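PDB 1L1L: ribonucleoside triphosphate reductase, which catalyses the adenosylcobalamin-dependent reduction of ribonucleoside triphosphates to 2'-deoxyribonucleoside triphosphates. Local coordinates for residues V167-I172 with S327-D332; V354-A359 with I378-L383; S361-I366 with L664-R669; R488-F493 with F632-F637; V626-Q631 with I651-S656. All coordinates share one frame; numbering follows the deposited sequence.

Contacts 1, 2 and 5 lie along one sheet of the 10-stranded alpha-beta barrel: contact 1 is at the end of strand 322-327, contact 2 pairs the next two strands, 350-356 and 377-380, and contact 5 is on strand 650-653. N328 ND2 of contact 1 reaches A355 O of contact 2 at 2.9 Å. Contact 3 backs the sheet with helices, its centre about 11 Å from that of contact 2. Contacts 4 and 5 share helix 628-641, about 12 Å between centres, and are tied by the R488 NE to E630 OE2 salt bridge. C119, bonded to C419 in a disulfide, begins strand 119-123 of the same sheet; the pair is probably the redox-active one of the active site, as in related reductases.

Contact 1: V167-I172 with S327-D332; sequences VARSNI and SNDDQD
R169 reaches from the first turn of helix 169-172 across the beta turn S327-D330, its side chain running obliquely past that of D329. Extended from CG to NE, the arginine brings NE to D329 OD1 at 2.7 Å, forming a salt bridge. The carboxylate oxygen lies almost exactly in the guanidinium plane and is approached on its syn side, though 26° out of the carboxylate plane, and the two flat groups are turned 39° from each other. NH2 adds a weak bond to the backbone O of D329. D330 lies differently: its CB sits 3.5 Å above one face of the guanidinium, and D330 OD2 forms a long ion pair with R169 NH2 (4.0 Å) toward which no N-H points. That oxygen caps F333 N instead. Behind the arginine, R169 N points almost straight at S327 OG (2.8 Å, 174°), so a serine hydroxyl takes up an amide of the helix's opening turn. A water bridges the two loops, donating to V167 O and D330 OD1 and accepting from S327 N. At this exposed site the guanidinium probably offsets part of the negative charge of the two aspartates, while the directional grip comes from D329.

Contact 2: V354-A359 with I378-L383; sequences VAVDSA and IVNLDL
The carbonyl oxygen V379 O is met by two groups of the neighbouring strand: V356 N donates to it at 3.0 Å, and A355 CA makes a C-H...O contact at 3.3 Å. One step back the roles reverse, V379 N donating to V354 O, and one step forward V356 O receives a weak bond from L381 N and a C-H...O contact from N380 CA as the second strand turns into helix 381-386. On the face holding V356 and I378 the side chains cross at about a right angle, with V356 CG2 and I378 CG2 just 3.4 Å apart, a tight fit. The opposite face has A355 CB resting on L381 CD1 at 3.7 Å. At the helix start N380 is the N-cap. With CG swung opposite its own backbone N (chi1 -170°), the amide is brought toward D357 and S358, N380 ND2 lying 3.5 Å from D357 C. N380 OD1 accepts from L383 N at 2.8 Å, a nearly straight bond (171°) whose donor lies above the carbonyl plane, not on a lone pair. Beyond it, S358 OG lies against L383 CG at 3.7 Å, its hydrogen bond going to R669 O. Helix 363-373 links the two strands and packs on V354, V356 and I378. Parallel neighbours joined this way form a beta-alpha-beta crossover, the repeating element of the alpha-beta barrel of ribonucleotide reductases.

Contact 3: S361-I366 with L664-R669; sequences SGYQPI and LLRQYR
Y363 lays its ring against L665 and R666, joining two helices on the outside of the alpha-beta barrel: helix 363-373, which connects strands 350-356 and 377-380, and helix 661-667, which lies between strands 650-653 and 674-679. Those strand pairs run in opposite directions and adjoin where 377-380 meets 674-679. The tyrosine's CG lies opposite its carbonyl carbon (chi1 -70°), which sends the ring toward the second helix. There L665 CB sits over a ring face, offset toward the rim, in a CH-pi contact 4.0 Å from the centroid. R666 CG approaches the ring at CD2 (3.5 Å), the two side chains sliding past one another in opposite directions. A bend at chi3 (-48°) turns the arginine's end aside, and R666 NH1 forms a salt bridge with E662. I366 CG2 meets L665 CD1 at a looser 4.4 Å. At the far end, R669 CB lies 4.2 Å from Y363 OH; R669 CG sits between its backbone N and carbonyl carbon (chi1 65°), and NH2 forms salt bridges with D498 and E500. R669 also closes on its own turn: R669 N at 3.1 Å and R669 NH1 at 2.9 Å grip R666 O from opposite faces of its carbonyl plane.

Contact 4: R488-F493 with F632-F637; sequences RVVTGF and FATQAF
V489 plants a methyl on the ring of F637, where the approach to the beta hairpin of strands 490-497 and 504-510 leans on helix 628-641. Its CG2 stands 3.5 Å from the ring centroid and only 2° off the normal, so that all six ring carbons are nearly equally distant, a centred CH-pi contact. The valine's torsion explains the division of labour: chi1 71° sets CG2 anti to the backbone N, and from there it meets the ring, while CG1 faces T634 at 4.1 Å from both OG1 and CG2. F637 has its own CG opposite the backbone N, which swings the ring out from the helix toward the valine; A514 of helix 512-536 touches both residues. Next along the chain, V490 begins the strand and uses its CG2 branch against the preceding turn of the helix. Y510 of the partner strand packs on V490 and, through its hydroxyl, bonds A633 O, binding hairpin and helix further together. T634 keeps its hydroxyl occupied within the helix, bonded to E630 O. V490 CG2 therefore meets a hydroxyl already engaged, lying 3.7 Å from T634 OG1 and 3.8 Å from A633 CB.

Contact 5: V626-Q631 with I651-S656; sequences VSIAEQ and ITFQDS
I651 opens the contact with its CG2 branch, which lies against I628 and Q631, one helical turn apart: it is 3.8 Å from I628 CG1, the two isoleucines crossing at about a right angle, and equally far from Q631 CB. Its CG2 stands opposite the backbone N, the position that turns this branch to the helix. T652 follows with its CB directed away from the helix, so it is the backbone that bonds. The extended end of Q631 bonds the backbone N and O of T652, using both halves of its amide: T652 N donates to Q631 OE1 at 3.1 Å, and Q631 NE2 donates to T652 O at 2.7 Å, lying in the carbonyl plane though the N-H is rather bent (134°). Q631 NE2 has a second acceptor, V626 O at 3.2 Å, which it meets from above the carbonyl plane. Three bonds thus fix the rotation of a buried amide, and the pattern of one acceptor and two donor bonds fits this assignment of its O and N. At F653 the packing turns apolar again: the phenylalanine runs side by side with I628, pointing the same way, with its CB 3.9 Å from I628 CD1. The start of helix 628-641 is secured by S627 as N-cap, S627 OG accepting from E630 N. Strand 650-653 is hydrogen-bonded to strand 674-679. The glutamine amide, beside the I628, I651 and F653 packing, docks helix 628-641 onto strand 650-653, a helix-on-strand layer of the alpha-beta barrel fold.

Contact 1: V167-I172 with S327-D332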
# COMPACT_ATOMS: atom_id res chain seq x y z
N VAL A 167 -4.52 -11.33 -14.12
CA VAL A 167 -5.55 -12.10 -14.81
C VAL A 167 -5.22 -12.03 -16.29
O VAL A 167 -6.11 -11.95 -17.14
CB VAL A 167 -6.96 -11.50 -14.61
CG1 VAL A 167 -7.42 -11.74 -13.18
CG2 VAL A 167 -6.94 -10.01 -14.93
N ALA A 168 -3.93 -12.05 -16.60
CA ALA A 168 -3.48 -12.01 -17.99
C ALA A 168 -4.20 -13.18 -18.65
O ALA A 168 -4.58 -14.12 -17.95
CB ALA A 168 -1.98 -12.22 -18.07
N ARG A 169 -4.39 -13.13 -19.96
CA ARG A 169 -5.07 -14.24 -20.63
C ARG A 169 -4.33 -15.54 -20.31
O ARG A 169 -4.95 -16.56 -20.02
CB ARG A 169 -5.14 -14.01 -22.14
CG ARG A 169 -6.19 -12.99 -22.59
CD ARG A 169 -6.22 -12.87 -24.11
NE ARG A 169 -7.14 -11.85 -24.62
CZ ARG A 169 -8.47 -11.95 -24.63
NH1 ARG A 169 -9.08 -13.03 -24.15
NH2 ARG A 169 -9.21 -10.97 -25.14
N SER A 170 -3.00 -15.48 -20.32
CA SER A 170 -2.18 -16.65 -20.04
C SER A 170 -2.50 -17.35 -18.73
O SER A 170 -2.30 -18.56 -18.61
CB SER A 170 -0.70 -16.28 -20.07
OG SER A 170 -0.40 -15.36 -19.03
N ASN A 171 -2.97 -16.61 -17.72
CA ASN A 171 -3.30 -17.25 -16.46
C ASN A 171 -4.75 -17.74 -16.51
O ASN A 171 -5.05 -18.85 -16.10
CB ASN A 171 -3.13 -16.29 -15.26
CG ASN A 171 -1.68 -15.90 -15.00
OD1 ASN A 171 -0.78 -16.73 -15.00
ND2 ASN A 171 -1.45 -14.61 -14.77
N ILE A 172 -5.65 -16.92 -17.01
CA ILE A 172 -7.05 -17.32 -17.08
C ILE A 172 -7.24 -18.61 -17.88
O ILE A 172 -8.09 -19.43 -17.54
CB ILE A 172 -7.94 -16.21 -17.67
CG1 ILE A 172 -7.86 -14.95 -16.80
CG2 ILE A 172 -9.39 -16.68 -17.76
CD1 ILE A 172 -8.19 -15.21 -15.35
N SER A 327 -4.47 -8.51 -19.84
CA SER A 327 -3.85 -8.42 -21.16
C SER A 327 -4.30 -7.18 -21.92
O SER A 327 -5.47 -6.80 -21.87
CB SER A 327 -4.17 -9.68 -21.97
OG SER A 327 -3.66 -10.85 -21.35
N ASN A 328 -3.38 -6.54 -22.63
CA ASN A 328 -3.74 -5.31 -23.33
C ASN A 328 -4.71 -5.50 -24.49
O ASN A 328 -5.27 -4.52 -24.99
CB ASN A 328 -2.48 -4.56 -23.78
CG ASN A 328 -1.70 -5.30 -24.84
OD1 ASN A 328 -2.17 -5.48 -25.97
ND2 ASN A 328 -0.48 -5.72 -24.50
N ASP A 329 -4.94 -6.74 -24.90
CA ASP A 329 -5.89 -7.00 -25.99
C ASP A 329 -7.21 -7.56 -25.45
O ASP A 329 -8.12 -7.89 -26.23
CB ASP A 329 -5.30 -7.98 -27.00
CG ASP A 329 -4.97 -9.32 -26.39
OD1 ASP A 329 -5.71 -9.76 -25.48
OD2 ASP A 329 -3.98 -9.96 -26.83
N ASP A 330 -7.31 -7.70 -24.13
CA ASP A 330 -8.54 -8.21 -23.53
C ASP A 330 -9.51 -7.06 -23.33
O ASP A 330 -9.57 -6.44 -22.26
CB ASP A 330 -8.22 -8.89 -22.19
CG ASP A 330 -9.43 -9.58 -21.57
OD1 ASP A 330 -9.21 -10.51 -20.78
OD2 ASP A 330 -10.58 -9.18 -21.87
N GLN A 331 -10.28 -6.76 -24.36
CA GLN A 331 -11.22 -5.66 -24.28
C GLN A 331 -12.30 -5.79 -23.21
O GLN A 331 -12.77 -4.78 -22.69
CB GLN A 331 -11.89 -5.41 -25.64
CG GLN A 331 -10.92 -4.90 -26.70
CD GLN A 331 -10.01 -3.79 -26.19
OE1 GLN A 331 -10.49 -2.78 -25.67
NE2 GLN A 331 -8.70 -3.98 -26.32
N ASP A 332 -12.69 -7.01 -22.88
CA ASP A 332 -13.72 -7.20 -21.87
C ASP A 332 -13.18 -6.74 -20.50
O ASP A 332 -13.86 -6.05 -19.74
CB ASP A 332 -14.14 -8.68 -21.79
CG ASP A 332 -14.92 -9.13 -23.03
OD1 ASP A 332 -15.78 -8.36 -23.51
OD2 ASP A 332 -14.67 -10.27 -23.50
O HOH W 1 -6.48 -10.52 -19.57

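Contact 2: V354-A359 with I378-L383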
# COMPACT_ATOMS: atom_id res chain seq x y z
N VAL A 354 -3.05 -2.77 -17.71
CA VAL A 354 -2.73 -3.77 -18.71
C VAL A 354 -1.22 -3.93 -18.85
O VAL A 354 -0.45 -2.98 -18.66
CB VAL A 354 -3.34 -3.42 -20.09
CG1 VAL A 354 -4.87 -3.44 -19.99
CG2 VAL A 354 -2.86 -2.05 -20.54
N ALA A 355 -0.80 -5.15 -19.17
CA ALA A 355 0.60 -5.47 -19.35
C ALA A 355 1.02 -5.15 -20.78
O ALA A 355 0.30 -5.48 -21.73
CB ALA A 355 0.84 -6.94 -19.08
N VAL A 356 2.16 -4.49 -20.93
CA VAL A 356 2.67 -4.15 -22.25
C VAL A 356 4.16 -4.42 -22.29
O VAL A 356 4.75 -4.87 -21.31
CB VAL A 356 2.44 -2.66 -22.61
CG1 VAL A 356 0.98 -2.32 -22.54
CG2 VAL A 356 3.26 -1.76 -21.67
N ASP A 357 4.77 -4.17 -23.44
CA ASP A 357 6.21 -4.30 -23.61
C ASP A 357 6.62 -3.10 -24.45
O ASP A 357 5.75 -2.38 -24.96
CB ASP A 357 6.59 -5.61 -24.32
CG ASP A 357 5.92 -5.76 -25.67
OD1 ASP A 357 5.84 -4.77 -26.41
OD2 ASP A 357 5.48 -6.89 -25.98
N SER A 358 7.92 -2.87 -24.59
CA SER A 358 8.41 -1.71 -25.34
C SER A 358 8.01 -1.74 -26.81
O SER A 358 7.94 -0.69 -27.45
CB SER A 358 9.93 -1.61 -25.21
OG SER A 358 10.29 -1.44 -23.85
N ALA A 359 7.76 -2.93 -27.34
CA ALA A 359 7.36 -3.08 -28.73
C ALA A 359 5.92 -2.62 -28.94
O ALA A 359 5.52 -2.28 -30.06
CB ALA A 359 7.50 -4.53 -29.15
N ILE A 378 -0.78 1.20 -16.77
CA ILE A 378 0.09 0.37 -17.57
C ILE A 378 1.26 -0.20 -16.78
O ILE A 378 1.81 0.46 -15.91
CB ILE A 378 0.66 1.18 -18.75
CG1 ILE A 378 -0.49 1.65 -19.65
CG2 ILE A 378 1.63 0.34 -19.52
CD1 ILE A 378 -0.02 2.57 -20.75
N VAL A 379 1.63 -1.43 -17.11
CA VAL A 379 2.77 -2.08 -16.47
C VAL A 379 3.61 -2.73 -17.56
O VAL A 379 3.13 -3.62 -18.27
CB VAL A 379 2.32 -3.15 -15.47
CG1 VAL A 379 3.53 -3.86 -14.90
CG2 VAL A 379 1.52 -2.50 -14.36
N ASN A 380 4.85 -2.28 -17.70
CA ASN A 380 5.74 -2.84 -18.71
C ASN A 380 6.56 -3.96 -18.07
O ASN A 380 7.61 -3.71 -17.44
CB ASN A 380 6.68 -1.76 -19.27
CG ASN A 380 7.45 -2.24 -20.49
OD1 ASN A 380 7.95 -3.36 -20.51
ND2 ASN A 380 7.55 -1.39 -21.50
N LEU A 381 6.08 -5.19 -18.21
CA LEU A 381 6.75 -6.36 -17.64
C LEU A 381 8.12 -6.60 -18.29
O LEU A 381 9.05 -7.10 -17.65
CB LEU A 381 5.85 -7.60 -17.80
CG LEU A 381 4.55 -7.56 -16.99
CD1 LEU A 381 3.65 -8.73 -17.37
CD2 LEU A 381 4.89 -7.60 -15.51
N ASP A 382 8.21 -6.24 -19.56
CA ASP A 382 9.44 -6.36 -20.35
C ASP A 382 10.58 -5.61 -19.66
O ASP A 382 11.59 -6.19 -19.28
CB ASP A 382 9.19 -5.77 -21.75
CG ASP A 382 10.37 -5.94 -22.69
OD1 ASP A 382 10.36 -5.31 -23.77
OD2 ASP A 382 11.29 -6.72 -22.35
N LEU A 383 10.40 -4.30 -19.51
CA LEU A 383 11.41 -3.46 -18.85
C LEU A 383 11.62 -3.84 -17.39
O LEU A 383 12.74 -3.74 -16.87
CB LEU A 383 10.99 -1.99 -18.91
CG LEU A 383 10.99 -1.27 -20.26
CD1 LEU A 383 10.48 0.14 -20.06
CD2 LEU A 383 12.39 -1.24 -20.85

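Contact 3: S361-I366 with L664-R669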
# COMPACT_ATOMS: atom_id res chain seq x y z
N SER A 361 2.57 -0.42 -29.09
CA SER A 361 2.32 0.96 -29.51
C SER A 361 0.83 1.27 -29.61
O SER A 361 0.45 2.38 -30.00
CB SER A 361 3.01 1.23 -30.85
OG SER A 361 2.50 0.37 -31.86
N GLY A 362 -0.00 0.29 -29.26
CA GLY A 362 -1.45 0.47 -29.31
C GLY A 362 -1.99 1.32 -28.17
O GLY A 362 -2.93 0.92 -27.48
N TYR A 363 -1.41 2.49 -27.99
CA TYR A 363 -1.82 3.41 -26.92
C TYR A 363 -3.06 4.23 -27.23
O TYR A 363 -3.62 4.88 -26.35
CB TYR A 363 -0.65 4.34 -26.59
CG TYR A 363 0.48 3.63 -25.90
CD1 TYR A 363 0.35 3.20 -24.57
CD2 TYR A 363 1.67 3.34 -26.57
CE1 TYR A 363 1.38 2.49 -23.94
CE2 TYR A 363 2.70 2.64 -25.95
CZ TYR A 363 2.55 2.22 -24.64
OH TYR A 363 3.56 1.50 -24.03
N GLN A 364 -3.50 4.20 -28.48
CA GLN A 364 -4.67 4.96 -28.88
C GLN A 364 -5.90 4.68 -27.99
O GLN A 364 -6.47 5.59 -27.38
CB GLN A 364 -4.96 4.66 -30.35
CG GLN A 364 -6.08 5.48 -30.96
CD GLN A 364 -6.11 5.33 -32.47
OE1 GLN A 364 -5.33 5.96 -33.18
NE2 GLN A 364 -7.01 4.48 -32.96
N PRO A 365 -6.33 3.41 -27.91
CA PRO A 365 -7.51 3.15 -27.07
C PRO A 365 -7.21 3.32 -25.57
O PRO A 365 -8.08 3.72 -24.79
CB PRO A 365 -7.88 1.72 -27.45
CG PRO A 365 -6.56 1.10 -27.79
CD PRO A 365 -5.87 2.19 -28.58
N ILE A 366 -5.98 3.02 -25.16
CA ILE A 366 -5.59 3.18 -23.76
C ILE A 366 -5.71 4.64 -23.36
O ILE A 366 -6.21 4.97 -22.27
CB ILE A 366 -4.15 2.69 -23.54
CG1 ILE A 366 -4.11 1.16 -23.66
CG2 ILE A 366 -3.62 3.16 -22.18
CD1 ILE A 366 -2.72 0.56 -23.60
N LEU A 664 2.96 10.92 -25.11
CA LEU A 664 3.93 10.75 -24.04
C LEU A 664 4.09 9.28 -23.65
O LEU A 664 5.19 8.84 -23.34
CB LEU A 664 3.55 11.61 -22.83
CG LEU A 664 3.81 13.10 -23.12
CD1 LEU A 664 3.01 13.98 -22.16
CD2 LEU A 664 5.30 13.37 -23.03
N LEU A 665 3.00 8.52 -23.66
CA LEU A 665 3.11 7.11 -23.33
C LEU A 665 4.03 6.44 -24.35
O LEU A 665 4.89 5.61 -24.01
CB LEU A 665 1.72 6.44 -23.36
CG LEU A 665 0.82 6.79 -22.17
CD1 LEU A 665 -0.63 6.37 -22.44
CD2 LEU A 665 1.37 6.12 -20.91
N ARG A 666 3.88 6.81 -25.62
CA ARG A 666 4.73 6.24 -26.65
C ARG A 666 6.17 6.71 -26.46
O ARG A 666 7.11 5.92 -26.51
CB ARG A 666 4.24 6.64 -28.05
CG ARG A 666 2.86 6.09 -28.41
CD ARG A 666 2.67 6.03 -29.93
NE ARG A 666 3.06 7.27 -30.59
CZ ARG A 666 2.36 8.40 -30.54
NH1 ARG A 666 1.23 8.45 -29.86
NH2 ARG A 666 2.80 9.49 -31.16
N GLN A 667 6.34 8.00 -26.21
CA GLN A 667 7.68 8.54 -26.03
C GLN A 667 8.51 7.82 -24.98
O GLN A 667 9.69 7.57 -25.19
CB GLN A 667 7.62 10.03 -25.69
CG GLN A 667 8.99 10.70 -25.82
CD GLN A 667 8.98 12.16 -25.44
OE1 GLN A 667 7.99 12.87 -25.64
NE2 GLN A 667 10.10 12.63 -24.89
N TYR A 668 7.90 7.49 -23.85
CA TYR A 668 8.64 6.83 -22.78
C TYR A 668 8.51 5.31 -22.71
O TYR A 668 8.79 4.70 -21.68
CB TYR A 668 8.25 7.45 -21.44
CG TYR A 668 8.73 8.88 -21.28
CD1 TYR A 668 7.95 9.95 -21.72
CD2 TYR A 668 9.97 9.16 -20.73
CE1 TYR A 668 8.41 11.28 -21.61
CE2 TYR A 668 10.44 10.47 -20.61
CZ TYR A 668 9.66 11.52 -21.05
OH TYR A 668 10.13 12.80 -20.92
N ARG A 669 8.12 4.69 -23.83
CA ARG A 669 7.95 3.24 -23.86
C ARG A 669 9.23 2.47 -23.57
O ARG A 669 9.19 1.26 -23.30
CB ARG A 669 7.36 2.80 -25.21
CG ARG A 669 8.24 3.03 -26.43
CD ARG A 669 7.48 2.73 -27.72
NE ARG A 669 8.35 2.79 -28.90
CZ ARG A 669 8.87 3.90 -29.40
NH1 ARG A 669 8.61 5.08 -28.83
NH2 ARG A 669 9.67 3.85 -30.45

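Contact 4: R488-F493 with F632-F637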
# COMPACT_ATOMS: atom_id res chain seq x y z
N ARG A 488 13.70 22.99 -10.55
CA ARG A 488 13.20 21.63 -10.70
C ARG A 488 14.12 20.77 -11.56
O ARG A 488 14.70 21.27 -12.54
CB ARG A 488 11.79 21.67 -11.29
CG ARG A 488 10.82 22.49 -10.44
CD ARG A 488 9.39 22.31 -10.90
NE ARG A 488 9.21 22.72 -12.29
CZ ARG A 488 9.19 23.98 -12.70
NH1 ARG A 488 9.34 24.97 -11.83
NH2 ARG A 488 9.01 24.25 -13.99
N VAL A 489 14.26 19.50 -11.20
CA VAL A 489 15.13 18.57 -11.92
C VAL A 489 15.06 18.75 -13.43
O VAL A 489 16.06 18.57 -14.12
CB VAL A 489 14.81 17.09 -11.56
CG1 VAL A 489 13.47 16.66 -12.17
CG2 VAL A 489 15.93 16.20 -12.04
N VAL A 490 13.89 19.11 -13.95
CA VAL A 490 13.75 19.34 -15.38
C VAL A 490 13.91 20.84 -15.62
O VAL A 490 13.00 21.63 -15.34
CB VAL A 490 12.37 18.87 -15.90
CG1 VAL A 490 12.27 19.10 -17.40
CG2 VAL A 490 12.17 17.40 -15.59
N THR A 491 15.07 21.23 -16.13
CA THR A 491 15.38 22.64 -16.40
C THR A 491 14.85 23.15 -17.73
O THR A 491 14.81 24.36 -17.97
CB THR A 491 16.90 22.87 -16.35
OG1 THR A 491 17.55 22.05 -17.33
CG2 THR A 491 17.44 22.50 -14.98
N GLY A 492 14.44 22.23 -18.60
CA GLY A 492 13.90 22.61 -19.90
C GLY A 492 13.86 21.44 -20.87
O GLY A 492 14.12 20.30 -20.51
N PHE A 493 13.52 21.74 -22.12
CA PHE A 493 13.44 20.71 -23.15
C PHE A 493 14.20 21.10 -24.42
O PHE A 493 14.20 22.26 -24.82
CB PHE A 493 11.97 20.43 -23.53
CG PHE A 493 11.16 19.82 -22.42
CD1 PHE A 493 10.72 20.60 -21.35
CD2 PHE A 493 10.84 18.47 -22.44
CE1 PHE A 493 9.97 20.03 -20.32
CE2 PHE A 493 10.08 17.89 -21.41
CZ PHE A 493 9.65 18.68 -20.35
N PHE A 632 6.08 13.44 -16.76
CA PHE A 632 6.64 12.21 -17.34
C PHE A 632 8.17 12.24 -17.20
O PHE A 632 8.78 11.27 -16.73
CB PHE A 632 6.26 12.11 -18.82
CG PHE A 632 5.04 11.28 -19.08
CD1 PHE A 632 5.15 9.91 -19.29
CD2 PHE A 632 3.78 11.87 -19.14
CE1 PHE A 632 4.01 9.13 -19.57
CE2 PHE A 632 2.65 11.11 -19.42
CZ PHE A 632 2.76 9.74 -19.64
N ALA A 633 8.78 13.35 -17.61
CA ALA A 633 10.24 13.49 -17.53
C ALA A 633 10.75 13.32 -16.10
O ALA A 633 11.79 12.70 -15.89
CB ALA A 633 10.67 14.86 -18.06
N THR A 634 10.01 13.85 -15.13
CA THR A 634 10.43 13.73 -13.74
C THR A 634 10.40 12.28 -13.27
O THR A 634 11.33 11.81 -12.62
CB THR A 634 9.55 14.60 -12.83
OG1 THR A 634 9.61 15.96 -13.28
CG2 THR A 634 10.02 14.52 -11.40
N GLN A 635 9.32 11.56 -13.60
CA GLN A 635 9.23 10.16 -13.22
C GLN A 635 10.36 9.38 -13.91
O GLN A 635 10.99 8.53 -13.31
CB GLN A 635 7.87 9.57 -13.63
CG GLN A 635 7.81 8.04 -13.61
CD GLN A 635 6.46 7.49 -14.07
OE1 GLN A 635 5.89 7.96 -15.05
NE2 GLN A 635 5.96 6.47 -13.38
N ALA A 636 10.60 9.70 -15.18
CA ALA A 636 11.64 9.03 -15.96
C ALA A 636 13.03 9.24 -15.35
O ALA A 636 13.87 8.34 -15.36
CB ALA A 636 11.63 9.53 -17.40
N PHE A 637 13.26 10.44 -14.84
CA PHE A 637 14.54 10.77 -14.23
C PHE A 637 14.81 9.81 -13.08
O PHE A 637 15.84 9.13 -13.04
CB PHE A 637 14.54 12.21 -13.71
CG PHE A 637 15.83 12.61 -13.05
CD1 PHE A 637 16.92 13.03 -13.80
CD2 PHE A 637 15.96 12.54 -11.66
CE1 PHE A 637 18.12 13.37 -13.19
CE2 PHE A 637 17.16 12.88 -11.03
CZ PHE A 637 18.24 13.29 -11.80

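Contact 5: V626-Q631 with I651-S656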
# COMPACT_ATOMS: atom_id res chain seq x y z
N VAL A 626 2.03 22.18 -13.31
CA VAL A 626 3.09 21.38 -13.93
C VAL A 626 2.59 20.65 -15.17
O VAL A 626 1.64 19.87 -15.11
CB VAL A 626 3.67 20.36 -12.94
CG1 VAL A 626 4.78 19.57 -13.61
CG2 VAL A 626 4.19 21.07 -11.71
N SER A 627 3.24 20.89 -16.30
CA SER A 627 2.82 20.26 -17.55
C SER A 627 2.91 18.74 -17.49
O SER A 627 3.73 18.17 -16.77
CB SER A 627 3.67 20.77 -18.71
OG SER A 627 4.94 20.16 -18.69
N ILE A 628 2.06 18.07 -18.27
CA ILE A 628 2.08 16.62 -18.29
C ILE A 628 3.46 16.15 -18.80
O ILE A 628 4.02 15.19 -18.29
CB ILE A 628 0.94 16.06 -19.19
CG1 ILE A 628 0.94 14.53 -19.14
CG2 ILE A 628 1.09 16.58 -20.62
CD1 ILE A 628 -0.20 13.90 -19.94
N ALA A 629 4.01 16.86 -19.78
CA ALA A 629 5.32 16.50 -20.31
C ALA A 629 6.39 16.51 -19.23
O ALA A 629 7.25 15.62 -19.18
CB ALA A 629 5.71 17.45 -21.44
N GLU A 630 6.35 17.51 -18.36
CA GLU A 630 7.35 17.59 -17.30
C GLU A 630 7.18 16.51 -16.24
O GLU A 630 8.15 16.05 -15.66
CB GLU A 630 7.32 18.97 -16.62
CG GLU A 630 8.51 19.15 -15.69
CD GLU A 630 8.51 20.49 -14.98
OE1 GLU A 630 7.93 21.45 -15.53
OE2 GLU A 630 9.10 20.57 -13.88
N GLN A 631 5.94 16.11 -15.96
CA GLN A 631 5.71 15.07 -14.98
C GLN A 631 6.29 13.75 -15.48
O GLN A 631 6.90 13.01 -14.72
CB GLN A 631 4.20 14.94 -14.68
CG GLN A 631 3.63 16.14 -13.96
CD GLN A 631 2.16 16.00 -13.60
OE1 GLN A 631 1.78 15.11 -12.84
NE2 GLN A 631 1.34 16.88 -14.14
N ILE A 651 0.32 10.89 -12.60
CA ILE A 651 0.52 12.02 -13.49
C ILE A 651 -0.86 12.61 -13.77
O ILE A 651 -1.75 11.94 -14.30
CB ILE A 651 1.18 11.58 -14.81
CG1 ILE A 651 2.59 11.03 -14.52
CG2 ILE A 651 1.26 12.76 -15.77
CD1 ILE A 651 3.29 10.45 -15.72
N THR A 652 -1.05 13.87 -13.37
CA THR A 652 -2.31 14.57 -13.55
C THR A 652 -2.18 15.57 -14.70
O THR A 652 -1.14 16.23 -14.86
CB THR A 652 -2.71 15.33 -12.27
OG1 THR A 652 -1.64 16.20 -11.87
CG2 THR A 652 -3.01 14.36 -11.14
N PHE A 653 -3.23 15.69 -15.49
CA PHE A 653 -3.22 16.58 -16.64
C PHE A 653 -4.55 17.30 -16.80
O PHE A 653 -5.58 16.83 -16.31
CB PHE A 653 -2.91 15.77 -17.91
CG PHE A 653 -3.87 14.63 -18.16
CD1 PHE A 653 -4.96 14.80 -19.01
CD2 PHE A 653 -3.70 13.41 -17.52
CE1 PHE A 653 -5.87 13.76 -19.23
CE2 PHE A 653 -4.60 12.37 -17.71
CZ PHE A 653 -5.69 12.54 -18.57
N GLN A 654 -4.52 18.45 -17.46
CA GLN A 654 -5.73 19.23 -17.72
C GLN A 654 -6.35 18.63 -18.98
O GLN A 654 -5.66 17.97 -19.76
CB GLN A 654 -5.39 20.70 -17.99
CG GLN A 654 -4.41 21.34 -17.01
CD GLN A 654 -4.93 21.41 -15.59
OE1 GLN A 654 -6.06 21.83 -15.35
NE2 GLN A 654 -4.09 21.01 -14.63
N ASP A 655 -7.64 18.85 -19.20
CA ASP A 655 -8.27 18.31 -20.40
C ASP A 655 -7.59 18.85 -21.66
O ASP A 655 -7.56 18.19 -22.69
CB ASP A 655 -9.76 18.64 -20.42
CG ASP A 655 -10.08 19.91 -19.68
OD1 ASP A 655 -9.42 20.95 -19.94
OD2 ASP A 655 -11.00 19.87 -18.83
N SER A 656 -7.05 20.06 -21.56
CA SER A 656 -6.37 20.69 -22.68
C SER A 656 -5.03 19.99 -22.97
O SER A 656 -4.33 20.35 -23.91
CB SER A 656 -6.13 22.17 -22.40
OG SER A 656 -5.25 22.34 -21.30